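Local coordinates for protein serine protease inhibitor (Schistosoma haematobium, PDB 3STO) that is a serpin that probably inhibits serine endopeptidases, at residues E242-P247 / T289-R294; F48-L53 / V316-P321; E112-I117 / L248-F253; S17-F22 / K90-E95. All coordinates share one frame; numbering follows the deposited sequence.

Contact 1. Residues E242-P247 / T289-R294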
loop_
_atom_site.group_PDB
_atom_site.type_symbol
_atom_site.label_atom_id
_atom_site.label_comp_id
_atom_site.label_asym_id
_atom_site.label_seq_id
_atom_site.Cartn_x
_atom_site.Cartn_y
_atom_site.Cartn_z
ATOM N N GLU A 242 0.190 -14.880 17.098
ATOM C CA GLU A 242 -1.104 -14.487 17.626
ATOM C C GLU A 242 -1.458 -13.165 16.978
ATOM O O GLU A 242 -0.571 -12.446 16.534
ATOM C CB GLU A 242 -1.107 -14.393 19.184
ATOM C CG GLU A 242 0.002 -13.512 19.818
ATOM C CD GLU A 242 0.113 -13.629 21.385
ATOM O OE1 GLU A 242 -0.781 -14.214 22.049
ATOM O OE2 GLU A 242 1.101 -13.116 21.973
ATOM N N ILE A 243 -2.747 -12.834 16.952
ATOM C CA ILE A 243 -3.214 -11.684 16.218
ATOM C C ILE A 243 -4.259 -10.911 17.008
ATOM O O ILE A 243 -5.106 -11.520 17.653
ATOM C CB ILE A 243 -3.842 -12.166 14.851
ATOM C CG1 ILE A 243 -2.791 -12.859 13.984
ATOM C CG2 ILE A 243 -4.524 -11.015 14.083
ATOM C CD1 ILE A 243 -3.308 -13.312 12.644
ATOM N N VAL A 244 -4.200 -9.579 16.948
ATOM C CA VAL A 244 -5.276 -8.728 17.408
ATOM C C VAL A 244 -5.703 -7.856 16.271
ATOM O O VAL A 244 -4.917 -7.569 15.378
ATOM C CB VAL A 244 -4.935 -7.771 18.640
ATOM C CG1 VAL A 244 -4.796 -8.564 19.919
ATOM C CG2 VAL A 244 -3.708 -6.905 18.367
ATOM N N SER A 245 -6.962 -7.432 16.320
ATOM C CA SER A 245 -7.520 -6.495 15.350
ATOM C C SER A 245 -8.025 -5.289 16.110
ATOM O O SER A 245 -8.856 -5.420 16.994
ATOM C CB SER A 245 -8.657 -7.146 14.607
ATOM O OG SER A 245 -8.894 -6.430 13.436
ATOM N N LYS A 246 -7.495 -4.120 15.802
ATOM C CA LYS A 246 -7.874 -2.932 16.533
ATOM C C LYS A 246 -8.546 -1.990 15.546
ATOM O O LYS A 246 -7.897 -1.412 14.683
ATOM C CB LYS A 246 -6.669 -2.257 17.170
ATOM C CG LYS A 246 -7.017 -0.966 17.879
ATOM C CD LYS A 246 -5.847 -0.398 18.691
ATOM C CE LYS A 246 -6.234 0.921 19.391
ATOM N NZ LYS A 246 -7.473 0.783 20.185
ATOM N N PRO A 247 -9.859 -1.826 15.684
ATOM C CA PRO A 247 -10.635 -1.075 14.693
ATOM C C PRO A 247 -10.321 0.421 14.651
ATOM O O PRO A 247 -10.038 1.083 15.650
ATOM C CB PRO A 247 -12.096 -1.295 15.140
ATOM C CG PRO A 247 -12.048 -2.296 16.279
ATOM C CD PRO A 247 -10.663 -2.239 16.846
ATOM N N THR A 289 -12.154 -10.407 23.149
ATOM C CA THR A 289 -11.338 -10.796 24.269
ATOM C C THR A 289 -10.902 -9.518 24.951
ATOM O O THR A 289 -10.838 -8.435 24.336
ATOM C CB THR A 289 -10.034 -11.524 23.812
ATOM O OG1 THR A 289 -10.283 -12.366 22.681
ATOM C CG2 THR A 289 -9.491 -12.371 24.893
ATOM N N THR A 290 -10.577 -9.638 26.228
ATOM C CA THR A 290 -9.996 -8.516 26.935
ATOM C C THR A 290 -8.492 -8.655 26.817
ATOM O O THR A 290 -7.912 -9.716 27.091
ATOM C CB THR A 290 -10.505 -8.403 28.418
ATOM O OG1 THR A 290 -10.254 -9.618 29.131
ATOM C CG2 THR A 290 -11.997 -8.160 28.425
ATOM N N VAL A 291 -7.869 -7.582 26.370
ATOM C CA VAL A 291 -6.457 -7.616 26.052
ATOM C C VAL A 291 -5.712 -6.487 26.712
ATOM O O VAL A 291 -6.139 -5.310 26.680
ATOM C CB VAL A 291 -6.248 -7.514 24.528
ATOM C CG1 VAL A 291 -4.795 -7.597 24.188
ATOM C CG2 VAL A 291 -6.992 -8.611 23.850
ATOM N N SER A 292 -4.595 -6.856 27.324
ATOM C CA SER A 292 -3.583 -5.883 27.711
ATOM C C SER A 292 -2.676 -5.691 26.483
ATOM O O SER A 292 -1.924 -6.584 26.106
ATOM C CB SER A 292 -2.773 -6.402 28.890
ATOM O OG SER A 292 -1.620 -5.614 29.086
ATOM N N LEU A 293 -2.792 -4.538 25.845
ATOM C CA LEU A 293 -2.094 -4.278 24.602
ATOM C C LEU A 293 -0.976 -3.278 24.815
ATOM O O LEU A 293 -1.208 -2.182 25.314
ATOM C CB LEU A 293 -3.076 -3.732 23.553
ATOM C CG LEU A 293 -2.535 -3.130 22.245
ATOM C CD1 LEU A 293 -1.743 -4.154 21.473
ATOM C CD2 LEU A 293 -3.675 -2.563 21.363
ATOM N N ARG A 294 0.238 -3.636 24.424
ATOM C CA ARG A 294 1.292 -2.625 24.347
ATOM C C ARG A 294 1.808 -2.551 22.949
ATOM O O ARG A 294 2.089 -3.566 22.321
ATOM C CB ARG A 294 2.446 -2.940 25.284
ATOM C CG ARG A 294 2.022 -3.240 26.695
ATOM C CD ARG A 294 3.200 -3.082 27.602
ATOM N NE ARG A 294 2.912 -3.601 28.916
ATOM C CZ ARG A 294 3.725 -4.412 29.564
ATOM N NH1 ARG A 294 4.866 -4.778 28.998
ATOM N NH2 ARG A 294 3.404 -4.842 30.769
#

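Contact 2. Residues F48-L53 / V316-P321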
loop_
_atom_site.group_PDB
_atom_site.type_symbol
_atom_site.label_atom_id
_atom_site.label_comp_id
_atom_site.label_asym_id
_atom_site.label_seq_id
_atom_site.Cartn_x
_atom_site.Cartn_y
_atom_site.Cartn_z
ATOM N N PHE A 48 -4.002 0.521 -9.334
ATOM C CA PHE A 48 -4.585 1.723 -9.929
ATOM C C PHE A 48 -3.619 2.434 -10.884
ATOM O O PHE A 48 -4.026 2.937 -11.910
ATOM C CB PHE A 48 -5.016 2.732 -8.850
ATOM C CG PHE A 48 -6.121 2.241 -7.952
ATOM C CD1 PHE A 48 -6.674 0.976 -8.121
ATOM C CD2 PHE A 48 -6.622 3.051 -6.940
ATOM C CE1 PHE A 48 -7.696 0.532 -7.290
ATOM C CE2 PHE A 48 -7.651 2.618 -6.113
ATOM C CZ PHE A 48 -8.182 1.363 -6.283
ATOM N N THR A 49 -2.340 2.501 -10.527
ATOM C CA THR A 49 -1.353 3.203 -11.336
ATOM C C THR A 49 -1.076 2.464 -12.644
ATOM O O THR A 49 -1.155 3.037 -13.726
ATOM C CB THR A 49 -0.053 3.321 -10.594
ATOM O OG1 THR A 49 -0.257 4.121 -9.423
ATOM C CG2 THR A 49 1.005 3.941 -11.502
ATOM N N LEU A 50 -0.753 1.182 -12.522
ATOM C CA LEU A 50 -0.703 0.273 -13.665
ATOM C C LEU A 50 -2.002 0.274 -14.465
ATOM O O LEU A 50 -2.011 0.396 -15.693
ATOM C CB LEU A 50 -0.475 -1.139 -13.167
ATOM C CG LEU A 50 0.353 -1.963 -14.113
ATOM C CD1 LEU A 50 1.556 -1.117 -14.489
ATOM C CD2 LEU A 50 0.744 -3.216 -13.388
ATOM N N GLY A 51 -3.108 0.106 -13.764
ATOM C CA GLY A 51 -4.389 0.026 -14.412
ATOM C C GLY A 51 -4.724 1.268 -15.202
ATOM O O GLY A 51 -5.362 1.195 -16.248
ATOM N N ILE A 52 -4.314 2.425 -14.719
ATOM C CA ILE A 52 -4.705 3.642 -15.405
ATOM C C ILE A 52 -4.193 3.668 -16.877
ATOM O O ILE A 52 -4.920 4.074 -17.789
ATOM C CB ILE A 52 -4.306 4.870 -14.599
ATOM C CG1 ILE A 52 -5.258 6.017 -14.878
ATOM C CG2 ILE A 52 -2.852 5.256 -14.852
ATOM C CD1 ILE A 52 -5.132 7.107 -13.855
ATOM N N LEU A 53 -2.972 3.181 -17.107
ATOM C CA LEU A 53 -2.368 3.156 -18.444
ATOM C C LEU A 53 -3.152 2.287 -19.424
ATOM O O LEU A 53 -3.328 2.643 -20.575
ATOM C CB LEU A 53 -0.911 2.709 -18.369
ATOM C CG LEU A 53 -0.037 3.648 -17.523
ATOM C CD1 LEU A 53 1.382 3.149 -17.456
ATOM C CD2 LEU A 53 -0.071 5.055 -18.094
ATOM N N VAL A 316 6.572 -6.040 -18.807
ATOM C CA VAL A 316 7.907 -5.914 -19.370
ATOM C C VAL A 316 7.991 -4.814 -20.422
ATOM O O VAL A 316 8.792 -3.872 -20.271
ATOM C CB VAL A 316 8.384 -7.285 -19.951
ATOM C CG1 VAL A 316 9.711 -7.146 -20.653
ATOM C CG2 VAL A 316 8.462 -8.339 -18.817
ATOM N N ASP A 317 7.162 -4.914 -21.473
ATOM C CA ASP A 317 7.268 -3.955 -22.594
ATOM C C ASP A 317 7.151 -2.511 -22.165
ATOM O O ASP A 317 7.757 -1.651 -22.779
ATOM C CB ASP A 317 6.217 -4.205 -23.657
ATOM C CG ASP A 317 6.446 -5.485 -24.412
ATOM O OD1 ASP A 317 7.331 -6.291 -23.999
ATOM O OD2 ASP A 317 5.715 -5.672 -25.418
ATOM N N LEU A 318 6.333 -2.247 -21.142
ATOM C CA LEU A 318 6.149 -0.893 -20.619
ATOM C C LEU A 318 7.500 -0.216 -20.305
ATOM O O LEU A 318 7.633 1.010 -20.380
ATOM C CB LEU A 318 5.352 -0.958 -19.315
ATOM C CG LEU A 318 4.179 -0.058 -18.950
ATOM C CD1 LEU A 318 4.093 0.035 -17.451
ATOM C CD2 LEU A 318 4.230 1.325 -19.578
ATOM N N PHE A 319 8.492 -1.023 -19.923
ATOM C CA PHE A 319 9.725 -0.487 -19.347
ATOM C C PHE A 319 10.884 -0.487 -20.318
ATOM O O PHE A 319 12.017 -0.254 -19.946
ATOM C CB PHE A 319 10.084 -1.238 -18.054
ATOM C CG PHE A 319 8.964 -1.248 -17.038
ATOM C CD1 PHE A 319 8.501 -0.054 -16.495
ATOM C CD2 PHE A 319 8.363 -2.437 -16.661
ATOM C CE1 PHE A 319 7.470 -0.052 -15.585
ATOM C CE2 PHE A 319 7.323 -2.455 -15.745
ATOM C CZ PHE A 319 6.864 -1.257 -15.204
ATOM N N ASP A 320 10.570 -0.700 -21.579
ATOM C CA ASP A 320 11.584 -0.935 -22.596
ATOM C C ASP A 320 11.367 -0.045 -23.823
ATOM O O ASP A 320 10.333 -0.118 -24.490
ATOM C CB ASP A 320 11.572 -2.417 -22.970
ATOM C CG ASP A 320 12.535 -2.750 -24.090
ATOM O OD1 ASP A 320 13.361 -1.887 -24.455
ATOM O OD2 ASP A 320 12.458 -3.886 -24.604
ATOM N N PRO A 321 12.350 0.807 -24.111
ATOM C CA PRO A 321 12.386 1.746 -25.245
ATOM C C PRO A 321 12.014 1.106 -26.584
ATOM O O PRO A 321 11.354 1.744 -27.380
ATOM C CB PRO A 321 13.849 2.173 -25.292
ATOM C CG PRO A 321 14.334 1.988 -23.902
ATOM C CD PRO A 321 13.597 0.822 -23.329
#

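Contact 3. Residues E112-I117 / L248-F253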
loop_
_atom_site.group_PDB
_atom_site.type_symbol
_atom_site.label_atom_id
_atom_site.label_comp_id
_atom_site.label_asym_id
_atom_site.label_seq_id
_atom_site.Cartn_x
_atom_site.Cartn_y
_atom_site.Cartn_z
ATOM N N GLU A 112 -13.130 14.272 6.058
ATOM C CA GLU A 112 -12.177 13.953 5.020
ATOM C C GLU A 112 -12.342 12.533 4.536
ATOM O O GLU A 112 -13.068 11.730 5.135
ATOM C CB GLU A 112 -10.771 14.096 5.588
ATOM C CG GLU A 112 -10.551 15.343 6.415
ATOM C CD GLU A 112 -10.064 16.496 5.564
ATOM O OE1 GLU A 112 -10.233 16.428 4.319
ATOM O OE2 GLU A 112 -9.501 17.458 6.136
ATOM N N ASN A 113 -11.628 12.233 3.461
ATOM C CA ASN A 113 -11.492 10.877 2.977
ATOM C C ASN A 113 -10.616 10.103 3.922
ATOM O O ASN A 113 -9.528 10.550 4.268
ATOM C CB ASN A 113 -10.801 10.857 1.603
ATOM C CG ASN A 113 -11.775 10.939 0.436
ATOM O OD1 ASN A 113 -12.966 11.241 0.615
ATOM N ND2 ASN A 113 -11.258 10.689 -0.785
ATOM N N VAL A 114 -11.054 8.924 4.313
ATOM C CA VAL A 114 -10.163 8.036 5.032
ATOM C C VAL A 114 -8.959 7.668 4.121
ATOM O O VAL A 114 -7.796 7.695 4.538
ATOM C CB VAL A 114 -10.943 6.774 5.518
ATOM C CG1 VAL A 114 -10.008 5.683 5.999
ATOM C CG2 VAL A 114 -11.967 7.150 6.590
ATOM N N VAL A 115 -9.245 7.327 2.873
ATOM C CA VAL A 115 -8.216 6.857 1.968
ATOM C C VAL A 115 -8.014 7.862 0.834
ATOM O O VAL A 115 -8.978 8.277 0.194
ATOM C CB VAL A 115 -8.614 5.528 1.331
ATOM C CG1 VAL A 115 -7.424 4.931 0.547
ATOM C CG2 VAL A 115 -9.162 4.577 2.373
ATOM N N ARG A 116 -6.766 8.258 0.596
ATOM C CA ARG A 116 -6.453 9.109 -0.540
ATOM C C ARG A 116 -5.495 8.373 -1.473
ATOM O O ARG A 116 -4.346 8.041 -1.112
ATOM C CB ARG A 116 -5.896 10.464 -0.113
ATOM N N ILE A 117 -6.007 8.082 -2.663
ATOM C CA ILE A 117 -5.240 7.415 -3.695
ATOM C C ILE A 117 -4.738 8.463 -4.682
ATOM O O ILE A 117 -5.521 9.314 -5.160
ATOM C CB ILE A 117 -6.146 6.439 -4.447
ATOM C CG1 ILE A 117 -6.602 5.313 -3.504
ATOM C CG2 ILE A 117 -5.457 5.944 -5.741
ATOM C CD1 ILE A 117 -8.077 4.980 -3.616
ATOM N N LEU A 248 -10.407 0.966 13.451
ATOM C CA LEU A 248 -10.344 2.400 13.274
ATOM C C LEU A 248 -11.736 2.962 13.460
ATOM O O LEU A 248 -12.700 2.212 13.676
ATOM C CB LEU A 248 -9.707 2.758 11.922
ATOM C CG LEU A 248 -8.225 2.453 12.192
ATOM C CD1 LEU A 248 -7.635 1.554 11.178
ATOM C CD2 LEU A 248 -7.386 3.730 12.492
ATOM N N ASN A 249 -11.843 4.274 13.444
ATOM C CA ASN A 249 -13.091 4.869 13.828
ATOM C C ASN A 249 -14.158 4.612 12.763
ATOM O O ASN A 249 -15.288 4.302 13.074
ATOM C CB ASN A 249 -12.939 6.357 14.105
ATOM C CG ASN A 249 -14.160 6.901 14.789
ATOM O OD1 ASN A 249 -14.618 6.326 15.785
ATOM N ND2 ASN A 249 -14.738 7.947 14.235
ATOM N N ASN A 250 -13.775 4.726 11.503
ATOM C CA ASN A 250 -14.556 4.116 10.462
ATOM C C ASN A 250 -14.246 2.616 10.516
ATOM O O ASN A 250 -13.149 2.163 10.146
ATOM C CB ASN A 250 -14.237 4.757 9.096
ATOM C CG ASN A 250 -15.122 4.215 7.986
ATOM O OD1 ASN A 250 -15.556 3.066 8.058
ATOM N ND2 ASN A 250 -15.406 5.038 6.969
ATOM N N THR A 251 -15.189 1.836 11.013
ATOM C CA THR A 251 -14.851 0.477 11.399
ATOM C C THR A 251 -14.795 -0.537 10.264
ATOM O O THR A 251 -14.622 -1.742 10.498
ATOM C CB THR A 251 -15.734 -0.031 12.537
ATOM O OG1 THR A 251 -17.070 -0.230 12.056
ATOM C CG2 THR A 251 -15.699 0.966 13.712
ATOM N N ARG A 252 -14.937 -0.056 9.034
ATOM C CA ARG A 252 -14.642 -0.888 7.877
ATOM C C ARG A 252 -13.117 -1.244 7.853
ATOM O O ARG A 252 -12.693 -2.288 7.367
ATOM C CB ARG A 252 -15.056 -0.137 6.600
ATOM C CG ARG A 252 -14.257 -0.557 5.384
ATOM C CD ARG A 252 -14.835 -0.007 4.111
ATOM N NE ARG A 252 -14.175 -0.596 2.948
ATOM C CZ ARG A 252 -14.418 -0.228 1.695
ATOM N NH1 ARG A 252 -15.298 0.733 1.447
ATOM N NH2 ARG A 252 -13.781 -0.816 0.694
ATOM N N PHE A 253 -12.305 -0.345 8.380
ATOM C CA PHE A 253 -10.877 -0.535 8.439
ATOM C C PHE A 253 -10.431 -0.895 9.860
ATOM O O PHE A 253 -10.936 -0.348 10.846
ATOM C CB PHE A 253 -10.179 0.738 7.946
ATOM C CG PHE A 253 -10.592 1.125 6.558
ATOM C CD1 PHE A 253 -10.190 0.346 5.462
ATOM C CD2 PHE A 253 -11.397 2.248 6.334
ATOM C CE1 PHE A 253 -10.592 0.685 4.164
ATOM C CE2 PHE A 253 -11.781 2.583 5.067
ATOM C CZ PHE A 253 -11.393 1.788 3.975
#

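Contact 4. Residues S17-F22 / K90-E95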
loop_
_atom_site.group_PDB
_atom_site.type_symbol
_atom_site.label_atom_id
_atom_site.label_comp_id
_atom_site.label_asym_id
_atom_site.label_seq_id
_atom_site.Cartn_x
_atom_site.Cartn_y
_atom_site.Cartn_z
ATOM N N SER A 17 -10.757 -13.354 -7.376
ATOM C CA SER A 17 -10.931 -12.055 -7.999
ATOM C C SER A 17 -9.592 -11.557 -8.501
ATOM O O SER A 17 -8.532 -11.864 -7.936
ATOM C CB SER A 17 -11.601 -11.039 -7.054
ATOM O OG SER A 17 -10.685 -10.464 -6.131
ATOM N N SER A 18 -9.655 -10.802 -9.586
ATOM C CA SER A 18 -8.465 -10.408 -10.318
ATOM C C SER A 18 -7.505 -9.620 -9.446
ATOM O O SER A 18 -6.292 -9.865 -9.440
ATOM C CB SER A 18 -8.874 -9.555 -11.517
ATOM O OG SER A 18 -9.613 -10.337 -12.433
ATOM N N HIS A 19 -8.070 -8.667 -8.715
ATOM C CA HIS A 19 -7.286 -7.739 -7.941
ATOM C C HIS A 19 -6.648 -8.468 -6.743
ATOM O O HIS A 19 -5.607 -8.043 -6.233
ATOM C CB HIS A 19 -8.144 -6.527 -7.542
ATOM C CG HIS A 19 -9.181 -6.834 -6.514
ATOM N ND1 HIS A 19 -10.363 -7.479 -6.817
ATOM C CD2 HIS A 19 -9.203 -6.614 -5.178
ATOM C CE1 HIS A 19 -11.077 -7.625 -5.716
ATOM N NE2 HIS A 19 -10.395 -7.107 -4.707
ATOM N N LYS A 20 -7.238 -9.591 -6.328
ATOM C CA LYS A 20 -6.636 -10.385 -5.261
ATOM C C LYS A 20 -5.534 -11.281 -5.809
ATOM O O LYS A 20 -4.545 -11.549 -5.120
ATOM C CB LYS A 20 -7.677 -11.215 -4.492
ATOM C CG LYS A 20 -8.586 -10.415 -3.586
ATOM C CD LYS A 20 -9.345 -11.324 -2.595
ATOM C CE LYS A 20 -10.317 -10.506 -1.761
ATOM N NZ LYS A 20 -10.740 -11.173 -0.472
ATOM N N ALA A 21 -5.718 -11.756 -7.041
ATOM C CA ALA A 21 -4.694 -12.518 -7.771
ATOM C C ALA A 21 -3.455 -11.663 -8.005
ATOM O O ALA A 21 -2.327 -12.083 -7.725
ATOM C CB ALA A 21 -5.248 -12.982 -9.092
ATOM N N PHE A 22 -3.673 -10.458 -8.518
ATOM C CA PHE A 22 -2.590 -9.503 -8.665
ATOM C C PHE A 22 -1.891 -9.315 -7.315
ATOM O O PHE A 22 -0.687 -9.472 -7.185
ATOM C CB PHE A 22 -3.128 -8.149 -9.148
ATOM C CG PHE A 22 -2.073 -7.090 -9.207
ATOM C CD1 PHE A 22 -1.142 -7.072 -10.246
ATOM C CD2 PHE A 22 -1.955 -6.152 -8.188
ATOM C CE1 PHE A 22 -0.135 -6.116 -10.281
ATOM C CE2 PHE A 22 -0.948 -5.186 -8.208
ATOM C CZ PHE A 22 -0.042 -5.157 -9.266
ATOM N N LYS A 90 -10.727 -0.348 -16.754
ATOM C CA LYS A 90 -11.277 0.908 -16.287
ATOM C C LYS A 90 -12.401 0.682 -15.271
ATOM O O LYS A 90 -12.501 1.392 -14.261
ATOM C CB LYS A 90 -11.806 1.733 -17.458
ATOM C CG LYS A 90 -12.556 2.932 -17.036
ATOM C CD LYS A 90 -12.580 3.979 -18.126
ATOM C CE LYS A 90 -13.467 5.150 -17.710
ATOM N NZ LYS A 90 -13.606 6.198 -18.768
ATOM N N SER A 91 -13.235 -0.318 -15.524
ATOM C CA SER A 91 -14.366 -0.559 -14.639
ATOM C C SER A 91 -13.925 -1.062 -13.252
ATOM O O SER A 91 -14.462 -0.632 -12.232
ATOM C CB SER A 91 -15.334 -1.534 -15.298
ATOM O OG SER A 91 -16.457 -1.771 -14.487
ATOM N N LEU A 92 -12.949 -1.972 -13.231
ATOM C CA LEU A 92 -12.366 -2.519 -12.007
ATOM C C LEU A 92 -11.733 -1.417 -11.173
ATOM O O LEU A 92 -12.081 -1.196 -10.004
ATOM C CB LEU A 92 -11.311 -3.534 -12.378
ATOM C CG LEU A 92 -10.361 -4.071 -11.330
ATOM C CD1 LEU A 92 -11.152 -4.591 -10.151
ATOM C CD2 LEU A 92 -9.562 -5.190 -11.980
ATOM N N TYR A 93 -10.805 -0.727 -11.813
ATOM C CA TYR A 93 -10.140 0.456 -11.291
ATOM C C TYR A 93 -11.121 1.434 -10.629
ATOM O O TYR A 93 -10.865 1.975 -9.547
ATOM C CB TYR A 93 -9.425 1.147 -12.465
ATOM C CG TYR A 93 -8.775 2.446 -12.116
ATOM C CD1 TYR A 93 -7.503 2.464 -11.586
ATOM C CD2 TYR A 93 -9.428 3.663 -12.301
ATOM C CE1 TYR A 93 -6.872 3.658 -11.238
ATOM C CE2 TYR A 93 -8.811 4.876 -11.948
ATOM C CZ TYR A 93 -7.515 4.857 -11.418
ATOM O OH TYR A 93 -6.818 5.999 -11.048
ATOM N N GLN A 94 -12.239 1.676 -11.298
ATOM C CA GLN A 94 -13.196 2.660 -10.824
ATOM C C GLN A 94 -14.013 2.124 -9.678
ATOM O O GLN A 94 -14.290 2.834 -8.736
ATOM C CB GLN A 94 -14.115 3.100 -11.949
ATOM C CG GLN A 94 -13.512 4.253 -12.710
ATOM C CD GLN A 94 -14.261 4.605 -13.964
ATOM O OE1 GLN A 94 -13.906 5.577 -14.624
ATOM N NE2 GLN A 94 -15.294 3.812 -14.317
ATOM N N GLU A 95 -14.390 0.863 -9.772
ATOM C CA GLU A 95 -15.140 0.233 -8.731
ATOM C C GLU A 95 -14.318 0.301 -7.420
ATOM O O GLU A 95 -14.810 0.773 -6.399
ATOM C CB GLU A 95 -15.419 -1.199 -9.140
ATOM C CG GLU A 95 -16.363 -1.931 -8.232
ATOM C CD GLU A 95 -17.789 -1.438 -8.377
ATOM O OE1 GLU A 95 -18.023 -0.521 -9.207
ATOM O OE2 GLU A 95 -18.667 -1.975 -7.658
#

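Contact 1. Residues E242-P247 / T289-R294
Two apolar meetings carry this contact. Val-244 CG1 lies 4.4 Å from Val-291 CG1, methyl against methyl, and marks where the two backbones come nearest, with Val-244 CA 8.8 Å from Val-291 CA. That spacing belongs to strands that face each other through their side chains, and no hydrogen bond passes between 242-247 and 289-294. The second meeting is between a methyl and an aliphatic chain: Leu-293 CD2 touches Lys-246 CD at 4.1 Å, the two side chains crossing obliquely. Lys-246 reaches there because its chain is extended as far as CE, starting with CG anti to the backbone N (chi1 177°), and bends only at the last torsion (chi4 52°).

Polar contacts lie outside the pair. The ammonium of Lys-246 is hydrogen-bonded to Ser-200 O and Gln-227 OE1 and makes a cation-pi contact with Phe-202. Met-231 packs on both Val-291 and Leu-293, while Tyr-233 and Phe-375 also touch Val-244. In serpin terms, strand 241-247 is a strand of sheet B, and the 289-294 part of strand 287-305 belongs to sheet C.

Chemically, the interface is a buried layer of methyl and methylene groups. Lys-246 lends its stem to this layer, and its charge is probably balanced by the two oxygens and the ring that receive it.

Contact 2. Residues F48-L53 / V316-P321
Leu-318 extends its isobutyl group toward helix 43-55 and meets two leucines one turn apart, Leu-50 and Leu-53. Both of its branches take part. CD1 of Leu-318 lies 4.1 Å from Leu-50 CD1, and the two side chains pass at a slant. CD2 of Leu-318 comes to 4.0 Å from Leu-53 CD1, where the side chains cross at about a right angle. Leu-53 CD1 also lies 4.1 Å from Leu-318 CD1, so this one methyl is in touch with both branches of its partner, and Leu-318 CD1 is shared by the two helix residues.

Those two residues reach the site differently. The bond leaving the backbone of Leu-53 already heads for the other segment, and its chain is fully extended at the second torsion (chi2 179°). Leu-50 leaves its backbone across the line of approach and swings a methyl in. Its first torsion, -146°, is well off a staggered value, as is that of Leu-318 (-134°).

On the far segment, Leu-318 CB sits 4.1 Å above the centre of the Phe-319 ring, over one face, and Phe-319 itself packs on helix 307-312. Thr-63 of helix 61-70 also touches Leu-318, and Asp-317 forms a salt bridge with Arg-62 of that helix. Leu-188 of strand 186-197 lies against Leu-53.

The arrangement belongs to the helical end of the serpin fold. Helix 43-55, helix B in serpin nomenclature, runs behind sheet A, and the short 3-10 turn at 317-318, following helix 307-312, lays one leucine against its side.

Contact 3. Residues E112-I117 / L248-F253
Val-114 and Phe-253 make the closest contact, their side chains sliding past each other in opposite directions. The methyl CG1 of Val-114 approaches the Phe-253 ring obliquely, 3.7 Å from both CD2 and CE2. A chi1 of 167° turns CG1 away from the valine's own backbone N and leaves CG2 to face Asn-250, 4.1 Å from both CB and ND2 of that residue.

Val-115 adds its CG2, the branch anti to its carbonyl carbon, 3.9 Å from Phe-253 CZ; these two side chains cross at about a right angle. Phe-253 CG is likewise anti to the carbonyl carbon (chi1 -57°), which sends the ring to the valines. Arg-252 CG lies 3.8 Å above the centre of one face of the Phe-253 ring, across its plane from Val-114 CG1. Asn-250 opens a type I turn ending at Phe-253; its OD1 accepts a weak hydrogen bond from Arg-252 N, and its ND2 is hydrogen-bonded to Glu-103 OE1.

Phe-194 of strand 186-197 meets the ring edge-to-face and also touches Val-114. The turn linking strands 241-247 and 253-260 rests on the start of strand 112-124, beside strands 104-105 and 186-197 and just past the end of helix 82-101.

Contact 4. Residues S17-F22 / K90-E95
Ser-18 and His-19 approach helix 82-101 through a single residue, Leu-92, and they do so just after Ser-17, which occupies the N-cap of helix 18-30. Ser-18 touches with its CB, 4.4 Å from Leu-92 CD2, while its hydroxyl is hydrogen-bonded to Arg-72 O.

His-19 comes next and brings its own CB to 4.4 Å from Leu-92 CD1. Leu-92 supplies both partners: its chain runs out trans from the backbone N (chi1 168°), and its methyls fork at the tip, CD2 to Ser-18 and CD1 to His-19. Lys-20 packs within its own helix, its CG 3.9 Å above one face of the His-19 ring, offset toward the rim. Further along, Phe-22 turns to helix 43-55, where it packs on Ile-46 and Leu-47, and Leu-47 also touches His-19.

These distances are loose van der Waals contacts, without a hydrogen bond between the segments, at a partly exposed junction. In serpin nomenclature the first turn of helix A meets the side of helix D here, with helix B as their common neighbour in the helical part of the fold.

Contacts 1, 2 and 3 are buried and contact 4 lies near the surface, yet all four meet through van der Waals contact, with no hydrogen bond across the segments. Contacts 1 and 2 occupy opposite ends of the molecule, their centres about 40 Å apart: one joins strand to strand, the other helix to turn. Contact 3 adjoins contact 1 in sequence, since residues 248-253 continue from 242-247. It also touches contact 2, where Phe-48 packs on Ile-117. Contact 2 meets contact 4 through Tyr-93, which lies against Phe-48 and Ile-52. Polar bonds to other parts of the chain surround Lys-246 in contact 1 and the Asn-250 turn in contact 3.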